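Local coordinates for tail protein, 43 kDa (Neisseria meningitidis MC58, PDB 3D37), which is of unknown function but probably serves as a baseplate hub protein of a Mu-like phage tail, at residues D93-L98 with P166-D171; T209-S214 with A271-E276. All coordinates share one frame; numbering follows the deposited sequence.

Contact 1: residues D93-L98 with P166-D171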
# COMPACT_ATOMS: atom_id res chain seq x y z
N ASP A 93 22.28 25.03 -8.26
CA ASP A 93 22.75 26.44 -8.23
C ASP A 93 24.08 26.61 -9.00
O ASP A 93 24.58 25.66 -9.59
CB ASP A 93 22.83 26.99 -6.78
CG ASP A 93 23.99 26.43 -6.00
OD1 ASP A 93 24.83 25.71 -6.58
OD2 ASP A 93 24.03 26.64 -4.77
N LEU A 94 24.63 27.83 -9.02
CA LEU A 94 25.76 28.13 -9.88
C LEU A 94 27.05 27.46 -9.40
O LEU A 94 28.02 27.39 -10.15
CB LEU A 94 25.96 29.65 -10.03
CG LEU A 94 24.79 30.49 -10.54
CD1 LEU A 94 25.18 32.01 -10.52
CD2 LEU A 94 24.35 30.06 -11.92
N ALA A 95 27.07 26.96 -8.16
CA ALA A 95 28.18 26.14 -7.68
C ALA A 95 28.32 24.91 -8.50
O ALA A 95 29.36 24.37 -8.51
CB ALA A 95 27.98 25.74 -6.21
N GLY A 96 27.26 24.42 -9.15
CA GLY A 96 27.36 23.31 -10.10
C GLY A 96 28.48 23.42 -11.13
O GLY A 96 29.14 22.46 -11.40
N PHE A 97 28.68 24.61 -11.72
CA PHE A 97 29.85 24.88 -12.54
C PHE A 97 31.20 24.62 -11.84
O PHE A 97 32.08 23.95 -12.37
CB PHE A 97 29.86 26.35 -12.98
CG PHE A 97 28.78 26.70 -13.98
CD1 PHE A 97 28.82 26.18 -15.28
CD2 PHE A 97 27.75 27.58 -13.61
CE1 PHE A 97 27.85 26.51 -16.20
CE2 PHE A 97 26.76 27.92 -14.52
CZ PHE A 97 26.81 27.39 -15.83
N LEU A 98 31.36 25.17 -10.64
CA LEU A 98 32.61 25.00 -9.88
C LEU A 98 32.83 23.56 -9.43
O LEU A 98 33.94 23.07 -9.44
CB LEU A 98 32.61 25.96 -8.69
CG LEU A 98 32.31 27.43 -9.03
CD1 LEU A 98 33.04 28.39 -8.10
CD2 LEU A 98 32.66 27.74 -10.47
N PRO A 166 32.94 28.26 1.49
CA PRO A 166 32.21 28.87 0.39
C PRO A 166 30.74 28.45 0.29
O PRO A 166 30.41 27.30 0.58
CB PRO A 166 32.94 28.32 -0.84
CG PRO A 166 33.35 26.98 -0.44
CD PRO A 166 33.61 27.03 1.06
N TRP A 167 29.87 29.38 -0.13
CA TRP A 167 28.54 29.00 -0.61
C TRP A 167 28.03 30.01 -1.57
O TRP A 167 28.51 31.13 -1.57
CB TRP A 167 27.54 28.84 0.54
CG TRP A 167 27.27 30.08 1.34
CD1 TRP A 167 26.28 30.97 1.13
CD2 TRP A 167 27.99 30.55 2.50
NE1 TRP A 167 26.34 31.98 2.06
CE2 TRP A 167 27.37 31.73 2.92
CE3 TRP A 167 29.09 30.08 3.20
CZ2 TRP A 167 27.78 32.42 4.03
CZ3 TRP A 167 29.49 30.73 4.28
CH2 TRP A 167 28.86 31.89 4.70
N LEU A 168 27.03 29.60 -2.35
CA LEU A 168 26.19 30.52 -3.11
C LEU A 168 24.99 31.02 -2.34
O LEU A 168 24.28 30.25 -1.69
CB LEU A 168 25.70 29.87 -4.43
CG LEU A 168 26.68 29.77 -5.58
CD1 LEU A 168 27.00 31.18 -6.16
CD2 LEU A 168 27.92 29.09 -5.07
N GLU A 169 24.75 32.32 -2.48
CA GLU A 169 23.57 32.97 -2.00
C GLU A 169 22.46 32.90 -3.01
O GLU A 169 22.69 32.62 -4.18
CB GLU A 169 23.87 34.44 -1.68
CG GLU A 169 24.94 34.59 -0.64
CD GLU A 169 24.55 35.51 0.50
OE1 GLU A 169 24.78 36.75 0.40
OE2 GLU A 169 24.07 34.97 1.52
N PRO A 170 21.25 33.11 -2.56
CA PRO A 170 20.08 33.07 -3.41
C PRO A 170 20.17 33.83 -4.76
O PRO A 170 19.68 33.33 -5.79
CB PRO A 170 18.99 33.61 -2.50
CG PRO A 170 19.37 33.09 -1.18
CD PRO A 170 20.86 33.27 -1.14
N ASP A 171 20.73 35.03 -4.74
CA ASP A 171 20.87 35.80 -5.98
C ASP A 171 22.06 35.42 -6.84
O ASP A 171 22.33 36.12 -7.78
CB ASP A 171 20.88 37.33 -5.72
CG ASP A 171 22.14 37.82 -5.02
OD1 ASP A 171 23.06 37.02 -4.69
OD2 ASP A 171 22.16 39.05 -4.75
O HOH W 1 26.17 26.69 -3.06
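Leu168 supplies the apolar part of this contact, reaching from the end of strand 165-168 toward the first turn of helix 95-100. Its CD2 lies 3.5 Å from Ala95 CB, the tightest approach between the two segments, and its CD1 sits 4.3 Å from Leu94 CB. Because CG stands beside the backbone N and anti to the carbonyl carbon (chi1 -77°), the branched end is carried across to the helix start. Trp152 of helix 151-161 also packs on Ala95, and Ile72 of strand 66-81 on Leu94.

Asp93 precedes the turn into the helix and caps it: its OD1 accepts a weak, bent bond from Ala95 N, 3.0 Å long with an N-H...O angle of 129°. Both segments belong to the region related to the second domain of the phage baseplate hub protein gp44, and the contact joins helix 95-100 to strand 165-168, an outermost strand of a three-stranded sheet within this chain.

The polar link between the segments runs through water. One water molecule donates to Asp93 OD2 at 2.7 Å and accepts from Leu168 N at 3.1 Å, giving the strand N-H a partner in a buried place. Asp93 OD2 also takes a weak bond from Asp36 N and lies 3.7 Å from Leu168 CB.

Contact 2: residues T209-S214 with A271-E276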
# COMPACT_ATOMS: atom_id res chain seq x y z
N THR A 209 28.11 8.74 17.32
CA THR A 209 29.42 8.79 17.95
C THR A 209 30.56 8.26 17.04
O THR A 209 31.67 7.97 17.50
CB THR A 209 29.37 8.00 19.25
OG1 THR A 209 29.05 6.63 18.96
CG2 THR A 209 28.26 8.55 20.19
N ASP A 210 30.30 8.15 15.75
CA ASP A 210 31.29 7.69 14.78
C ASP A 210 32.68 8.34 14.90
O ASP A 210 33.72 7.68 14.82
CB ASP A 210 30.79 8.07 13.39
CG ASP A 210 30.44 6.89 12.56
OD1 ASP A 210 29.29 6.92 12.01
OD2 ASP A 210 31.31 5.96 12.44
N ASN A 211 32.67 9.66 14.98
CA ASN A 211 33.86 10.46 14.89
C ASN A 211 34.13 11.15 16.21
O ASN A 211 34.65 12.25 16.26
CB ASN A 211 33.74 11.42 13.71
CG ASN A 211 34.06 10.75 12.38
OD1 ASN A 211 34.99 9.92 12.30
ND2 ASN A 211 33.33 11.10 11.35
N ARG A 212 33.77 10.46 17.29
CA ARG A 212 34.08 10.90 18.62
C ARG A 212 35.23 10.04 19.13
O ARG A 212 35.08 8.85 19.47
CB ARG A 212 32.86 10.76 19.53
CG ARG A 212 33.20 11.12 20.99
CD ARG A 212 31.95 11.57 21.79
NE ARG A 212 31.26 10.46 22.45
CZ ARG A 212 31.63 9.93 23.63
NH1 ARG A 212 30.93 8.92 24.17
NH2 ARG A 212 32.69 10.41 24.29
N PHE A 213 36.41 10.65 19.15
CA PHE A 213 37.62 9.94 19.44
C PHE A 213 38.10 10.28 20.85
O PHE A 213 37.74 11.33 21.41
CB PHE A 213 38.65 10.31 18.38
CG PHE A 213 38.18 10.02 16.99
CD1 PHE A 213 37.99 8.72 16.57
CD2 PHE A 213 37.92 11.03 16.10
CE1 PHE A 213 37.56 8.43 15.30
CE2 PHE A 213 37.50 10.75 14.81
CZ PHE A 213 37.32 9.45 14.41
N SER A 214 38.86 9.35 21.43
CA SER A 214 39.35 9.48 22.80
C SER A 214 40.59 10.41 22.87
O SER A 214 40.61 11.36 23.65
CB SER A 214 39.68 8.09 23.38
OG SER A 214 40.86 7.55 22.81
N ALA A 271 35.85 20.43 15.33
CA ALA A 271 34.53 21.09 15.33
C ALA A 271 33.65 20.48 14.25
O ALA A 271 32.44 20.29 14.43
CB ALA A 271 34.68 22.59 15.15
N ASP A 272 34.27 20.12 13.13
CA ASP A 272 33.55 19.44 12.08
C ASP A 272 33.02 18.10 12.56
O ASP A 272 31.88 17.75 12.31
CB ASP A 272 34.44 19.25 10.85
CG ASP A 272 34.68 20.55 10.08
OD1 ASP A 272 33.99 21.58 10.34
OD2 ASP A 272 35.59 20.54 9.21
N TRP A 273 33.85 17.35 13.27
CA TRP A 273 33.42 16.07 13.81
C TRP A 273 32.29 16.25 14.84
O TRP A 273 31.32 15.48 14.89
CB TRP A 273 34.60 15.34 14.44
CG TRP A 273 35.52 14.76 13.45
CD1 TRP A 273 35.22 14.39 12.18
CD2 TRP A 273 36.90 14.42 13.65
NE1 TRP A 273 36.33 13.86 11.56
CE2 TRP A 273 37.38 13.87 12.44
CE3 TRP A 273 37.79 14.55 14.73
CZ2 TRP A 273 38.70 13.43 12.27
CZ3 TRP A 273 39.11 14.12 14.57
CH2 TRP A 273 39.55 13.57 13.33
N ARG A 274 32.43 17.30 15.65
CA ARG A 274 31.45 17.54 16.71
C ARG A 274 30.08 17.86 16.08
O ARG A 274 29.07 17.47 16.57
CB ARG A 274 31.95 18.69 17.59
CG ARG A 274 30.93 19.25 18.56
CD ARG A 274 31.58 20.33 19.48
NE ARG A 274 30.67 20.61 20.59
CZ ARG A 274 30.99 21.31 21.68
NH1 ARG A 274 32.20 21.83 21.85
NH2 ARG A 274 30.07 21.48 22.63
N LEU A 275 30.06 18.62 15.01
CA LEU A 275 28.83 18.92 14.28
C LEU A 275 28.17 17.68 13.70
O LEU A 275 26.93 17.55 13.72
CB LEU A 275 29.09 19.93 13.18
CG LEU A 275 29.27 21.34 13.69
CD1 LEU A 275 30.06 22.23 12.63
CD2 LEU A 275 27.90 21.93 14.10
N GLU A 276 29.00 16.78 13.16
CA GLU A 276 28.49 15.52 12.60
C GLU A 276 27.78 14.65 13.60
O GLU A 276 26.97 13.82 13.22
CB GLU A 276 29.63 14.69 12.00
CG GLU A 276 30.09 15.11 10.64
CD GLU A 276 31.44 14.46 10.31
OE1 GLU A 276 31.70 13.35 10.84
OE2 GLU A 276 32.23 15.06 9.54
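Asn211 lies against the indole of Trp273 and can be followed outward from its backbone. Its CB sits over the face of the five-membered ring, 3.9 Å from the centroid, a CH-pi contact. The amide carbon CG comes next, 3.8 Å from Trp273 CD1, with the amide plane tilted only 25° from the indole, so the group runs on over the same ring system. With CG beside the backbone N and anti to the carbonyl carbon (chi1 -81°), the amide is directed toward the Glu276 carboxylate. At the tip Asn211 ND2 donates to Glu276 OE1 over 2.8 Å, with OE1 close to the Asn211 amide plane, the N-H meeting the oxygen nearly along its C-O axis at an N-H...O angle of 149°.

The type I beta turn from Thr209 to Arg212 presents this side chain. It opens the loop between strand 202-208, which pairs with strand 278-285, and strand 215-220 of a separate three-stranded sheet; the contact sets this crossing loop against helix 259-276. Both family regions belong to the phage-barrel clan.

Phe213, just past the turn, meets the six-membered ring of Trp273 in a T-shaped pair. The phenyl edge points at the indole face, with centroids 4.8 Å apart; Phe213 CD2 comes within 3.6 Å of Trp273 CZ3. Asn211 and Phe213 share one face of the indole, over its five- and six-membered rings respectively, and the backbone O of Asn211 adds a contact of 3.6 Å with Trp273 CB. Lys249 of strand 249-252 packs on both aromatic side chains. Arg247 ties the loop down further, its guanidinium donating to the backbone oxygens of Asp210 and Arg212, while Thr209 OG1 is hydrogen-bonded to Gly74 O of a neighbouring subunit.

Contacts 1 and 2 follow one another along the chain, the first closing before the second opens. Their centres are 27 Å apart and their nearest atoms about 11 Å apart, so they do not touch. Contact 1 lies deep, its centre about 10 Å from that of the chain, in the gp44-like second region; contact 2 lies further out, its centre about 18 Å from that of the chain, with one segment in the third family region and the other in the C-terminal one. They share no helix or strand. Contact 1 sets helix 95-100 against strand 165-168; contact 2 sets the loop after strand 202-208 against helix 259-276. Each borders a different neighbouring subunit of the six-chain assembly.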